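PDB 4L5R: interferon-activable protein 202 from Mus musculus, which binds double-stranded DNA without sequence specificity and restrains inflammation by preventing activation of the AIM2 inflammasome, probably by sequestering cytoplasmic DNA. Local coordinates for residues K3-K8 with G33-F38; E26-K31 with M37-V42; R50-N55 with G190-I195. All coordinates share one frame; numbering follows the deposited sequence.

In the fold
The three contacts lie close together in the HIN-200 domain 1. The centres of interactions 1 and 2 are about 10 Å apart, those of 1 and 3 about 8 Å, and those of 2 and 3 about 5 Å. Interactions 1 and 2 share Met37 and Phe38 on strand 35-43. This strand runs between strands 17-30 and 48-53 in one curled sheet. Interaction 1 ties the N-terminal loop to it, and interaction 2 pairs it with strand 17-30. Both close before interaction 3 opens. Interaction 3 joins strand 48-53 to a turn that follows the second sheet's strand 186-188. Thus DNA-contacting loops and both OB folds meet in a small region.

Interaction 1. Residues K3-K8 with G33-F38; sequences KKNISK and GKENMF. With NA (sodium ion), chain D; nucleotides of chain C.
Lys4 and Asn5 both reach the carboxylate of Glu35, and each takes a different oxygen. The Lys4 and Glu35 side chains come from opposite directions. Lys4 NZ forms a salt bridge with Glu35 OE1 at 2.6 Å and meets that oxygen from above the carboxylate plane. Asn5 uses its amide N-H. ND2 donates to Glu35 OE2 at 2.9 Å, and the bond is nearly straight, at 172°. The acceptor lies in the amide plane of Asn5, but the two flat groups are turned 76° apart. ND2, too, meets its oxygen from above the carboxylate plane. Lys4 NZ bonds Asn5 OD1 at 3.0 Å as well, which closes a ring of three polar groups and should help fix the flip of the amide. The Glu35 chain is bent at chi2 (-77°), which brings its carboxylate round to both partners.

Lys4 and Asn5 are the central residues of a type II turn from Lys3 to Ile6. Its backbone bond runs from Ile6 N to Lys3 O at 3.0 Å. On the other segment, Lys34 and Glu35 form a classic beta bulge opposite Tyr30. The next residue, Asn36, gives its backbone O to the sodium ion at 2.8 Å, and Phe54 O also binds this ion.

The same loop carries Lys3 and Lys8 to the DNA. Lys3 NZ bonds phosphate oxygen OP1 of DG17 of chain C at 2.6 Å. Lys8 NZ reaches base oxygen O2 of DT15 of chain C at 3.0 Å. This is a DNA-contacting loop fastened to a bulged strand of an OB fold in a HIN-200 domain.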
loop_
_atom_site.group_PDB
_atom_site.type_symbol
_atom_site.label_atom_id
_atom_site.label_comp_id
_atom_site.label_asym_id
_atom_site.label_seq_id
_atom_site.Cartn_x
_atom_site.Cartn_y
_atom_site.Cartn_z
ATOM N N LYS A 3 16.700 3.150 -11.322
ATOM C CA LYS A 3 16.161 3.136 -9.961
ATOM C C LYS A 3 15.284 4.347 -9.629
ATOM O O LYS A 3 14.949 4.566 -8.466
ATOM C CB LYS A 3 17.289 3.025 -8.930
ATOM C CG LYS A 3 17.565 1.606 -8.460
ATOM C CD LYS A 3 17.823 1.564 -6.955
ATOM C CE LYS A 3 17.725 0.139 -6.423
ATOM N NZ LYS A 3 18.103 0.022 -4.989
ATOM N N LYS A 4 14.925 5.135 -10.639
ATOM C CA LYS A 4 14.111 6.338 -10.432
ATOM C C LYS A 4 12.862 6.032 -9.604
ATOM O O LYS A 4 12.109 5.107 -9.924
ATOM C CB LYS A 4 13.698 6.940 -11.780
ATOM C CG LYS A 4 13.723 8.465 -11.845
ATOM C CD LYS A 4 12.773 9.107 -10.852
ATOM C CE LYS A 4 12.773 10.628 -10.999
ATOM N NZ LYS A 4 11.945 11.311 -9.957
ATOM N N ASN A 5 12.656 6.813 -8.543
ATOM C CA ASN A 5 11.494 6.680 -7.667
ATOM C C ASN A 5 11.437 5.422 -6.802
ATOM O O ASN A 5 10.532 5.285 -5.973
ATOM C CB ASN A 5 10.189 6.826 -8.454
ATOM C CG ASN A 5 9.940 8.250 -8.899
ATOM O OD1 ASN A 5 10.553 9.187 -8.387
ATOM N ND2 ASN A 5 9.037 8.421 -9.855
ATOM N N ILE A 6 12.395 4.513 -6.975
ATOM C CA ILE A 6 12.410 3.282 -6.173
ATOM C C ILE A 6 12.935 3.530 -4.757
ATOM O O ILE A 6 13.812 4.365 -4.550
ATOM C CB ILE A 6 13.248 2.170 -6.840
ATOM C CG1 ILE A 6 12.697 1.844 -8.227
ATOM C CG2 ILE A 6 13.264 0.907 -5.971
ATOM C CD1 ILE A 6 11.268 1.325 -8.210
ATOM N N SER A 7 12.410 2.789 -3.785
ATOM C CA SER A 7 12.813 2.964 -2.389
ATOM C C SER A 7 14.267 2.558 -2.142
ATOM O O SER A 7 14.818 1.721 -2.860
ATOM C CB SER A 7 11.884 2.180 -1.455
ATOM O OG SER A 7 10.586 2.763 -1.410
ATOM N N LYS A 8 14.874 3.155 -1.119
ATOM C CA LYS A 8 16.243 2.833 -0.718
ATOM C C LYS A 8 16.409 1.350 -0.414
ATOM O O LYS A 8 15.590 0.754 0.287
ATOM C CB LYS A 8 16.650 3.642 0.522
ATOM C CG LYS A 8 16.724 5.145 0.314
ATOM C CD LYS A 8 17.282 5.851 1.547
ATOM C CE LYS A 8 16.322 5.778 2.732
ATOM N NZ LYS A 8 17.017 5.365 3.983
ATOM N N GLY A 33 3.908 17.260 -5.301
ATOM C CA GLY A 33 3.384 17.485 -6.636
ATOM C C GLY A 33 4.287 17.099 -7.794
ATOM O O GLY A 33 3.925 17.304 -8.951
ATOM N N LYS A 34 5.447 16.520 -7.495
ATOM C CA LYS A 34 6.455 16.260 -8.520
ATOM C C LYS A 34 6.369 14.874 -9.178
ATOM O O LYS A 34 6.896 14.678 -10.267
ATOM C CB LYS A 34 7.860 16.462 -7.946
ATOM C CG LYS A 34 8.156 17.872 -7.468
ATOM C CD LYS A 34 9.652 18.040 -7.225
ATOM C CE LYS A 34 9.945 18.561 -5.826
ATOM N NZ LYS A 34 9.491 17.619 -4.761
ATOM N N GLU A 35 5.732 13.912 -8.520
ATOM C CA GLU A 35 5.628 12.560 -9.085
ATOM C C GLU A 35 4.228 11.991 -8.884
ATOM O O GLU A 35 3.458 12.516 -8.078
ATOM C CB GLU A 35 6.651 11.634 -8.424
ATOM C CG GLU A 35 8.081 12.146 -8.455
ATOM C CD GLU A 35 8.740 11.982 -9.815
ATOM O OE1 GLU A 35 9.714 12.719 -10.084
ATOM O OE2 GLU A 35 8.297 11.112 -10.606
ATOM N N ASN A 36 3.899 10.914 -9.602
ATOM C CA ASN A 36 2.645 10.203 -9.344
ATOM C C ASN A 36 2.844 8.708 -9.106
ATOM O O ASN A 36 3.903 8.161 -9.394
ATOM C CB ASN A 36 1.606 10.459 -10.440
ATOM C CG ASN A 36 2.160 10.253 -11.827
ATOM O OD1 ASN A 36 2.955 9.345 -12.064
ATOM N ND2 ASN A 36 1.747 11.112 -12.767
ATOM N N MET A 37 1.829 8.056 -8.553
ATOM C CA MET A 37 1.909 6.619 -8.279
ATOM C C MET A 37 0.515 6.092 -7.983
ATOM O O MET A 37 -0.434 6.870 -7.841
ATOM C CB MET A 37 2.816 6.360 -7.070
ATOM C CG MET A 37 2.250 6.897 -5.748
ATOM S SD MET A 37 3.253 6.448 -4.302
ATOM C CE MET A 37 2.824 4.717 -4.136
ATOM N N PHE A 38 0.380 4.770 -7.884
ATOM C CA PHE A 38 -0.836 4.204 -7.353
ATOM C C PHE A 38 -0.457 2.956 -6.566
ATOM O O PHE A 38 0.611 2.374 -6.796
ATOM C CB PHE A 38 -1.919 3.954 -8.427
ATOM C CG PHE A 38 -1.548 2.927 -9.490
ATOM C CD1 PHE A 38 -1.791 1.582 -9.287
ATOM C CD2 PHE A 38 -1.024 3.330 -10.710
ATOM C CE1 PHE A 38 -1.473 0.629 -10.268
ATOM C CE2 PHE A 38 -0.709 2.393 -11.696
ATOM C CZ PHE A 38 -0.938 1.042 -11.469
HETATM NA NA NA D . 5.959 8.570 -11.230
ATOM P P DG C 17 20.544 2.458 -3.035
ATOM O OP1 DG C 17 19.386 1.676 -3.529
ATOM O OP2 DG C 17 21.880 1.830 -2.915
ATOM O "O5'" DG C 17 20.709 3.752 -3.950
ATOM C "C5'" DG C 17 19.602 4.630 -4.061
ATOM C "C4'" DG C 17 19.985 5.815 -4.919
ATOM O "O4'" DG C 17 20.572 6.852 -4.099
ATOM C "C3'" DG C 17 20.991 5.480 -6.015
ATOM O "O3'" DG C 17 20.517 6.081 -7.200
ATOM C "C2'" DG C 17 22.301 6.090 -5.515
ATOM C "C1'" DG C 17 21.813 7.245 -4.644
ATOM N N9 DG C 17 22.693 7.577 -3.526
ATOM C C8 DG C 17 23.457 6.714 -2.777
ATOM N N7 DG C 17 24.136 7.314 -1.839
ATOM C C5 DG C 17 23.799 8.655 -1.971
ATOM C C6 DG C 17 24.224 9.787 -1.230
ATOM O O6 DG C 17 25.015 9.827 -0.280
ATOM N N1 DG C 17 23.638 10.963 -1.696
ATOM C C2 DG C 17 22.753 11.028 -2.749
ATOM N N2 DG C 17 22.277 12.240 -3.065
ATOM N N3 DG C 17 22.344 9.977 -3.445
ATOM C C4 DG C 17 22.909 8.829 -3.006
ATOM P P DC C 16 22.715 1.568 3.176
ATOM O OP1 DC C 16 22.435 0.115 3.214
ATOM O OP2 DC C 16 24.100 2.079 3.307
ATOM O "O5'" DC C 16 22.130 2.159 1.816
ATOM C "C5'" DC C 16 20.736 2.177 1.625
ATOM C "C4'" DC C 16 20.396 3.328 0.705
ATOM O "O4'" DC C 16 20.738 4.587 1.328
ATOM C "C3'" DC C 16 21.139 3.298 -0.625
ATOM O "O3'" DC C 16 20.147 3.065 -1.605
ATOM C "C2'" DC C 16 21.806 4.675 -0.742
ATOM C "C1'" DC C 16 21.053 5.500 0.302
ATOM N N1 DC C 16 21.781 6.642 0.931
ATOM C C2 DC C 16 21.354 7.950 0.657
ATOM O O2 DC C 16 20.401 8.117 -0.113
ATOM N N3 DC C 16 21.992 8.995 1.240
ATOM C C4 DC C 16 23.014 8.770 2.069
ATOM N N4 DC C 16 23.616 9.832 2.613
ATOM C C5 DC C 16 23.462 7.444 2.370
ATOM C C6 DC C 16 22.820 6.421 1.787
ATOM P P DT C 15 24.297 4.026 9.072
ATOM O OP1 DT C 15 24.749 2.651 9.386
ATOM O OP2 DT C 15 25.292 5.096 8.841
ATOM O "O5'" DT C 15 23.347 3.993 7.785
ATOM C "C5'" DT C 15 22.200 3.159 7.747
ATOM C "C4'" DT C 15 21.492 3.365 6.423
ATOM O "O4'" DT C 15 20.989 4.724 6.358
ATOM C "C3'" DT C 15 22.402 3.184 5.212
ATOM O "O3'" DT C 15 21.817 2.274 4.307
ATOM C "C2'" DT C 15 22.520 4.575 4.593
ATOM C "C1'" DT C 15 21.233 5.240 5.066
ATOM N N1 DT C 15 21.326 6.731 5.122
ATOM C C2 DT C 15 20.423 7.481 4.402
ATOM O O2 DT C 15 19.537 6.996 3.722
ATOM N N3 DT C 15 20.594 8.831 4.519
ATOM C C4 DT C 15 21.552 9.499 5.251
ATOM O O4 DT C 15 21.611 10.726 5.274
ATOM C C5 DT C 15 22.469 8.654 5.979
ATOM C C7 DT C 15 23.555 9.263 6.817
ATOM C C6 DT C 15 22.315 7.327 5.879
#

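Interaction 2. Residues E26-K31 with M37-V42; sequences EPFNYK and MFHATV. With nucleotides of chain B.
Met37 O is gripped by two neighbouring groups of the Pro27-Phe28 backbone. Phe28 N donates to it at 2.9 Å, and Pro27 CA adds a C-H...O contact at 3.2 Å. The return bond, Met37 N to Phe28 O, is 3.0 Å. Phe28 and Met37 are thus a hydrogen-bonded antiparallel pair in the hairpin of strands 17-30 and 35-43, part of the OB-fold sheet. Their side chains lie side by side. Met37 CG, between its backbone N and carbonyl carbon (chi1 67°), sits over one face of the Phe28 ring, 3.4 Å from CZ. That torsion also places SD over a face of the Tyr30 ring, 4.1 Å from its centroid, a Met-aromatic contact. The bend at chi3 (-75°) puts CE over a face of the His39 ring, near the rim.

The Phe28 and His39 rings are nearly parallel (24°) but slid apart, so they barely overlap. His39 NE2 lies at the edge of the Phe28 ring, 3.6 Å from CZ, and hydrogen-bonds His192 O. His39, which mediates interaction with TP53BP1, lies within residues 37-44, required for homomultimerization. Phe194 also packs on Phe28. In the loop between the strands, Lys31 lies near a phosphate of DT5 of chain B.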
loop_
_atom_site.group_PDB
_atom_site.type_symbol
_atom_site.label_atom_id
_atom_site.label_comp_id
_atom_site.label_asym_id
_atom_site.label_seq_id
_atom_site.Cartn_x
_atom_site.Cartn_y
_atom_site.Cartn_z
ATOM N N GLU A 26 -6.691 4.725 -7.379
ATOM C CA GLU A 26 -6.479 5.713 -8.412
ATOM C C GLU A 26 -5.057 6.230 -8.245
ATOM O O GLU A 26 -4.474 6.122 -7.159
ATOM C CB GLU A 26 -7.479 6.871 -8.256
ATOM C CG GLU A 26 -7.421 7.515 -6.889
ATOM C CD GLU A 26 -8.663 8.330 -6.555
ATOM O OE1 GLU A 26 -9.323 8.008 -5.542
ATOM O OE2 GLU A 26 -8.973 9.289 -7.296
ATOM N N PRO A 27 -4.501 6.813 -9.309
ATOM C CA PRO A 27 -3.208 7.496 -9.237
ATOM C C PRO A 27 -3.322 8.754 -8.392
ATOM O O PRO A 27 -4.411 9.303 -8.254
ATOM C CB PRO A 27 -2.927 7.864 -10.698
ATOM C CG PRO A 27 -3.767 6.920 -11.487
ATOM C CD PRO A 27 -4.994 6.711 -10.693
ATOM N N PHE A 28 -2.211 9.200 -7.827
ATOM C CA PHE A 28 -2.212 10.414 -7.036
ATOM C C PHE A 28 -0.803 10.977 -7.073
ATOM O O PHE A 28 0.165 10.238 -7.280
ATOM C CB PHE A 28 -2.684 10.153 -5.594
ATOM C CG PHE A 28 -1.857 9.142 -4.849
ATOM C CD1 PHE A 28 -2.119 7.780 -4.969
ATOM C CD2 PHE A 28 -0.810 9.552 -4.039
ATOM C CE1 PHE A 28 -1.351 6.847 -4.289
ATOM C CE2 PHE A 28 -0.036 8.616 -3.345
ATOM C CZ PHE A 28 -0.298 7.274 -3.476
ATOM N N ASN A 29 -0.698 12.292 -6.924
ATOM C CA ASN A 29 0.600 12.943 -6.835
ATOM C C ASN A 29 1.219 12.813 -5.438
ATOM O O ASN A 29 0.518 12.833 -4.431
ATOM C CB ASN A 29 0.480 14.418 -7.233
ATOM C CG ASN A 29 0.137 14.597 -8.704
ATOM O OD1 ASN A 29 0.145 13.636 -9.478
ATOM N ND2 ASN A 29 -0.157 15.839 -9.097
ATOM N N TYR A 30 2.540 12.693 -5.388
ATOM C CA TYR A 30 3.251 12.720 -4.118
ATOM C C TYR A 30 4.570 13.481 -4.331
ATOM O O TYR A 30 4.803 14.033 -5.412
ATOM C CB TYR A 30 3.464 11.291 -3.577
ATOM C CG TYR A 30 4.476 10.505 -4.376
ATOM C CD1 TYR A 30 4.156 9.993 -5.627
ATOM C CD2 TYR A 30 5.770 10.326 -3.903
ATOM C CE1 TYR A 30 5.092 9.298 -6.376
ATOM C CE2 TYR A 30 6.705 9.640 -4.631
ATOM C CZ TYR A 30 6.368 9.131 -5.869
ATOM O OH TYR A 30 7.323 8.458 -6.587
ATOM N N LYS A 31 5.418 13.546 -3.306
ATOM C CA LYS A 31 6.668 14.302 -3.408
ATOM C C LYS A 31 6.418 15.776 -3.773
ATOM O O LYS A 31 7.054 16.329 -4.678
ATOM C CB LYS A 31 7.612 13.650 -4.421
ATOM C CG LYS A 31 9.089 13.816 -4.076
ATOM C CD LYS A 31 9.989 13.062 -5.052
ATOM C CE LYS A 31 11.463 13.351 -4.776
ATOM N NZ LYS A 31 12.358 12.882 -5.881
ATOM N N MET A 37 1.829 8.056 -8.553
ATOM C CA MET A 37 1.909 6.619 -8.279
ATOM C C MET A 37 0.515 6.092 -7.983
ATOM O O MET A 37 -0.434 6.870 -7.841
ATOM C CB MET A 37 2.816 6.360 -7.070
ATOM C CG MET A 37 2.250 6.897 -5.748
ATOM S SD MET A 37 3.253 6.448 -4.302
ATOM C CE MET A 37 2.824 4.717 -4.136
ATOM N N PHE A 38 0.380 4.770 -7.884
ATOM C CA PHE A 38 -0.836 4.204 -7.353
ATOM C C PHE A 38 -0.457 2.956 -6.566
ATOM O O PHE A 38 0.611 2.374 -6.796
ATOM C CB PHE A 38 -1.919 3.954 -8.427
ATOM C CG PHE A 38 -1.548 2.927 -9.490
ATOM C CD1 PHE A 38 -1.791 1.582 -9.287
ATOM C CD2 PHE A 38 -1.024 3.330 -10.710
ATOM C CE1 PHE A 38 -1.473 0.629 -10.268
ATOM C CE2 PHE A 38 -0.709 2.393 -11.696
ATOM C CZ PHE A 38 -0.938 1.042 -11.469
ATOM N N HIS A 39 -1.293 2.604 -5.602
ATOM C CA HIS A 39 -1.103 1.373 -4.831
ATOM C C HIS A 39 -1.868 0.225 -5.450
ATOM O O HIS A 39 -2.902 0.428 -6.074
ATOM C CB HIS A 39 -1.609 1.562 -3.399
ATOM C CG HIS A 39 -0.803 2.535 -2.609
ATOM N ND1 HIS A 39 0.442 2.226 -2.103
ATOM C CD2 HIS A 39 -1.047 3.822 -2.258
ATOM C CE1 HIS A 39 0.929 3.280 -1.472
ATOM N NE2 HIS A 39 0.042 4.260 -1.548
ATOM N N ALA A 40 -1.394 -0.998 -5.233
ATOM C CA ALA A 40 -2.138 -2.135 -5.697
ATOM C C ALA A 40 -1.810 -3.327 -4.802
ATOM O O ALA A 40 -0.848 -3.284 -4.023
ATOM C CB ALA A 40 -1.810 -2.437 -7.176
ATOM N N THR A 41 -2.655 -4.350 -4.890
ATOM C CA THR A 41 -2.417 -5.654 -4.237
ATOM C C THR A 41 -2.554 -6.718 -5.327
ATOM O O THR A 41 -3.476 -6.661 -6.152
ATOM C CB THR A 41 -3.443 -5.905 -3.130
ATOM O OG1 THR A 41 -3.271 -4.920 -2.092
ATOM C CG2 THR A 41 -3.244 -7.283 -2.509
ATOM N N VAL A 42 -1.621 -7.664 -5.342
ATOM C CA VAL A 42 -1.639 -8.750 -6.307
ATOM C C VAL A 42 -1.352 -10.042 -5.556
ATOM O O VAL A 42 -0.911 -10.007 -4.405
ATOM C CB VAL A 42 -0.557 -8.563 -7.373
ATOM C CG1 VAL A 42 -0.750 -7.213 -8.102
ATOM C CG2 VAL A 42 0.846 -8.657 -6.744
ATOM P P DT B 5 11.139 11.814 -0.961
ATOM O OP1 DT B 5 10.304 11.022 -1.903
ATOM O OP2 DT B 5 10.623 13.094 -0.418
ATOM O "O5'" DT B 5 11.537 10.919 0.307
ATOM C "C5'" DT B 5 12.268 9.716 0.130
ATOM C "C4'" DT B 5 12.699 9.176 1.478
ATOM O "O4'" DT B 5 13.829 9.925 1.985
ATOM C "C3'" DT B 5 11.624 9.221 2.565
ATOM O "O3'" DT B 5 11.208 7.867 2.787
ATOM C "C2'" DT B 5 12.321 9.842 3.776
ATOM C "C1'" DT B 5 13.796 9.758 3.384
ATOM N N1 DT B 5 14.689 10.767 4.026
ATOM C C2 DT B 5 15.781 10.302 4.721
ATOM O O2 DT B 5 16.054 9.116 4.839
ATOM N N3 DT B 5 16.546 11.290 5.276
ATOM C C4 DT B 5 16.364 12.656 5.233
ATOM O O4 DT B 5 17.139 13.431 5.798
ATOM C C5 DT B 5 15.198 13.075 4.487
ATOM C C7 DT B 5 14.875 14.533 4.354
ATOM C C6 DT B 5 14.429 12.124 3.927
#

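Interaction 3. Residues R50-N55 with G190-I195; sequences RVKVFN and GNHSFI. With NA (sodium ion), chain D; nucleotides of chain B.
At the junction of the two OB folds of the HIN-200 domain, Lys52 of one meets His192 in a turn of the other. Lys52 extends from strand 48-53 at about a right angle to the histidine side chain. Its chain is extended beyond CG (chi2 166°), which carries NZ across to the histidine ring. NZ donates to His192 ND1 at 2.8 Å. The ammonium approaches the ring edge, tilted 18° from the ring plane. Ser175 OG is a second partner of this buried NZ. NE2, the other ring nitrogen, lies at the edge of the Phe54 ring, 3.7 Å from CZ. The two rings meet obliquely, with planes 53° apart. Asn191 OD1 sits over the centre of one His192 face, 3.4 Å above it.

His192 is part of a type I turn from Gly190 to Ser193. Ser193 N bonds Gly190 O at 3.1 Å, and Gly190 N donates to Ser193 OG at 2.6 Å. The turn also touches DNA. Asn191 N donates to OP2 of DG6 of chain B at 2.8 Å, and Asn191 ND2 to OP1 of DT5 of chain B at 2.9 Å. At His192, an alanine lacks the ring nitrogen, so Lys52 NZ would probably rely on Ser175 OG, and a gap is likely to open beside Phe54. The Tyr30 ring meets His192 edge-to-face, and Met37 packs against it. The backbone O of Phe54 binds the sodium ion together with Asn36 O.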
loop_
_atom_site.group_PDB
_atom_site.type_symbol
_atom_site.label_atom_id
_atom_site.label_comp_id
_atom_site.label_asym_id
_atom_site.label_seq_id
_atom_site.Cartn_x
_atom_site.Cartn_y
_atom_site.Cartn_z
ATOM N N ARG A 50 1.734 -6.288 -1.518
ATOM C CA ARG A 50 1.402 -4.892 -1.771
ATOM C C ARG A 50 2.355 -4.411 -2.846
ATOM O O ARG A 50 3.514 -4.840 -2.907
ATOM C CB ARG A 50 1.585 -4.033 -0.509
ATOM C CG ARG A 50 0.927 -4.582 0.738
ATOM C CD ARG A 50 -0.593 -4.571 0.687
ATOM N NE ARG A 50 -1.147 -5.035 1.966
ATOM C CZ ARG A 50 -2.401 -5.441 2.146
ATOM N NH1 ARG A 50 -3.249 -5.439 1.125
ATOM N NH2 ARG A 50 -2.804 -5.860 3.348
ATOM N N VAL A 51 1.872 -3.499 -3.680
ATOM C CA VAL A 51 2.614 -3.052 -4.833
ATOM C C VAL A 51 2.513 -1.527 -4.893
ATOM O O VAL A 51 1.446 -0.954 -4.616
ATOM C CB VAL A 51 2.013 -3.631 -6.134
ATOM C CG1 VAL A 51 2.901 -3.282 -7.355
ATOM C CG2 VAL A 51 1.785 -5.143 -6.010
ATOM N N LYS A 52 3.632 -0.882 -5.199
ATOM C CA LYS A 52 3.633 0.547 -5.503
ATOM C C LYS A 52 4.036 0.698 -6.951
ATOM O O LYS A 52 5.100 0.206 -7.370
ATOM C CB LYS A 52 4.609 1.303 -4.605
ATOM C CG LYS A 52 4.186 1.347 -3.124
ATOM C CD LYS A 52 5.332 1.796 -2.222
ATOM C CE LYS A 52 4.856 1.916 -0.764
ATOM N NZ LYS A 52 5.933 2.455 0.103
ATOM N N VAL A 53 3.193 1.381 -7.722
ATOM C CA VAL A 53 3.405 1.477 -9.160
ATOM C C VAL A 53 3.636 2.945 -9.519
ATOM O O VAL A 53 2.859 3.808 -9.127
ATOM C CB VAL A 53 2.204 0.904 -9.947
ATOM C CG1 VAL A 53 2.489 0.927 -11.450
ATOM C CG2 VAL A 53 1.866 -0.527 -9.482
ATOM N N PHE A 54 4.724 3.224 -10.223
ATOM C CA PHE A 54 5.144 4.599 -10.494
ATOM C C PHE A 54 4.977 4.955 -11.948
ATOM O O PHE A 54 5.072 6.112 -12.337
ATOM C CB PHE A 54 6.596 4.799 -10.057
ATOM C CG PHE A 54 6.786 4.565 -8.595
ATOM C CD1 PHE A 54 6.358 5.506 -7.682
ATOM C CD2 PHE A 54 7.333 3.386 -8.126
ATOM C CE1 PHE A 54 6.481 5.284 -6.314
ATOM C CE2 PHE A 54 7.469 3.159 -6.756
ATOM C CZ PHE A 54 7.050 4.105 -5.855
ATOM N N ASN A 55 4.705 3.947 -12.756
ATOM C CA ASN A 55 4.552 4.165 -14.183
ATOM C C ASN A 55 3.075 4.209 -14.535
ATOM O O ASN A 55 2.411 3.183 -14.526
ATOM C CB ASN A 55 5.266 3.058 -14.952
ATOM C CG ASN A 55 5.134 3.221 -16.446
ATOM O OD1 ASN A 55 4.543 4.193 -16.916
ATOM N ND2 ASN A 55 5.687 2.272 -17.205
ATOM N N GLY A 190 4.273 8.612 5.308
ATOM C CA GLY A 190 5.569 8.678 4.653
ATOM C C GLY A 190 5.373 9.144 3.215
ATOM O O GLY A 190 4.253 9.471 2.814
ATOM N N ASN A 191 6.437 9.175 2.420
ATOM C CA ASN A 191 6.295 9.790 1.101
ATOM C C ASN A 191 5.204 9.144 0.253
ATOM O O ASN A 191 4.525 9.845 -0.497
ATOM C CB ASN A 191 7.623 9.917 0.358
ATOM C CG ASN A 191 8.217 8.582 0.005
ATOM O OD1 ASN A 191 7.905 7.570 0.635
ATOM N ND2 ASN A 191 9.081 8.566 -1.008
ATOM N N HIS A 192 4.988 7.834 0.428
ATOM C CA HIS A 192 3.995 7.099 -0.360
ATOM C C HIS A 192 2.618 6.923 0.283
ATOM O O HIS A 192 1.738 6.305 -0.315
ATOM C CB HIS A 192 4.525 5.696 -0.736
ATOM C CG HIS A 192 5.834 5.706 -1.462
ATOM N ND1 HIS A 192 6.825 4.782 -1.211
ATOM C CD2 HIS A 192 6.310 6.509 -2.448
ATOM C CE1 HIS A 192 7.858 5.016 -2.001
ATOM N NE2 HIS A 192 7.571 6.060 -2.761
ATOM N N SER A 193 2.407 7.432 1.495
ATOM C CA SER A 193 1.146 7.154 2.168
ATOM C C SER A 193 -0.071 7.700 1.434
ATOM O O SER A 193 -0.017 8.752 0.784
ATOM C CB SER A 193 1.157 7.665 3.620
ATOM O OG SER A 193 2.301 7.185 4.304
ATOM N N PHE A 194 -1.168 6.965 1.550
ATOM C CA PHE A 194 -2.427 7.319 0.918
ATOM C C PHE A 194 -3.548 6.943 1.876
ATOM O O PHE A 194 -3.545 5.854 2.479
ATOM C CB PHE A 194 -2.569 6.555 -0.404
ATOM C CG PHE A 194 -3.785 6.931 -1.214
ATOM C CD1 PHE A 194 -3.772 8.069 -2.039
ATOM C CD2 PHE A 194 -4.917 6.123 -1.209
ATOM C CE1 PHE A 194 -4.885 8.392 -2.808
ATOM C CE2 PHE A 194 -6.027 6.443 -1.980
ATOM C CZ PHE A 194 -6.007 7.588 -2.784
ATOM N N ILE A 195 -4.506 7.848 2.027
ATOM C CA ILE A 195 -5.598 7.620 2.940
ATOM C C ILE A 195 -6.936 7.940 2.292
ATOM O O ILE A 195 -7.087 8.969 1.613
ATOM C CB ILE A 195 -5.380 8.452 4.219
ATOM C CG1 ILE A 195 -6.523 8.257 5.199
ATOM C CG2 ILE A 195 -5.205 9.928 3.869
ATOM C CD1 ILE A 195 -6.298 9.001 6.495
HETATM NA NA NA D . 5.959 8.570 -11.230
ATOM P P DG B 6 9.912 7.542 3.676
ATOM O OP1 DG B 6 9.514 6.140 3.394
ATOM O OP2 DG B 6 8.939 8.643 3.504
ATOM O "O5'" DG B 6 10.464 7.608 5.179
ATOM C "C5'" DG B 6 11.349 6.587 5.639
ATOM C "C4'" DG B 6 11.910 6.974 6.991
ATOM O "O4'" DG B 6 12.970 7.957 6.812
ATOM C "C3'" DG B 6 10.878 7.593 7.941
ATOM O "O3'" DG B 6 10.938 6.983 9.231
ATOM C "C2'" DG B 6 11.351 9.035 8.056
ATOM C "C1'" DG B 6 12.848 8.764 7.955
ATOM N N9 DG B 6 13.653 9.983 7.953
ATOM C C8 DG B 6 13.425 11.179 7.312
ATOM N N7 DG B 6 14.331 12.085 7.576
ATOM C C5 DG B 6 15.200 11.449 8.455
ATOM C C6 DG B 6 16.374 11.915 9.087
ATOM O O6 DG B 6 16.900 13.030 8.988
ATOM N N1 DG B 6 16.943 10.933 9.901
ATOM C C2 DG B 6 16.438 9.663 10.073
ATOM N N2 DG B 6 17.108 8.836 10.890
ATOM N N3 DG B 6 15.345 9.215 9.478
ATOM C C4 DG B 6 14.790 10.160 8.692
ATOM P P DT B 5 11.139 11.814 -0.961
ATOM O OP1 DT B 5 10.304 11.022 -1.903
ATOM O OP2 DT B 5 10.623 13.094 -0.418
ATOM O "O5'" DT B 5 11.537 10.919 0.307
ATOM C "C5'" DT B 5 12.268 9.716 0.130
ATOM C "C4'" DT B 5 12.699 9.176 1.478
ATOM O "O4'" DT B 5 13.829 9.925 1.985
ATOM C "C3'" DT B 5 11.624 9.221 2.565
ATOM O "O3'" DT B 5 11.208 7.867 2.787
ATOM C "C2'" DT B 5 12.321 9.842 3.776
ATOM C "C1'" DT B 5 13.796 9.758 3.384
ATOM N N1 DT B 5 14.689 10.767 4.026
ATOM C C2 DT B 5 15.781 10.302 4.721
ATOM O O2 DT B 5 16.054 9.116 4.839
ATOM N N3 DT B 5 16.546 11.290 5.276
ATOM C C4 DT B 5 16.364 12.656 5.233
ATOM O O4 DT B 5 17.139 13.431 5.798
ATOM C C5 DT B 5 15.198 13.075 4.487
ATOM C C7 DT B 5 14.875 14.533 4.354
ATOM C C6 DT B 5 14.429 12.124 3.927
#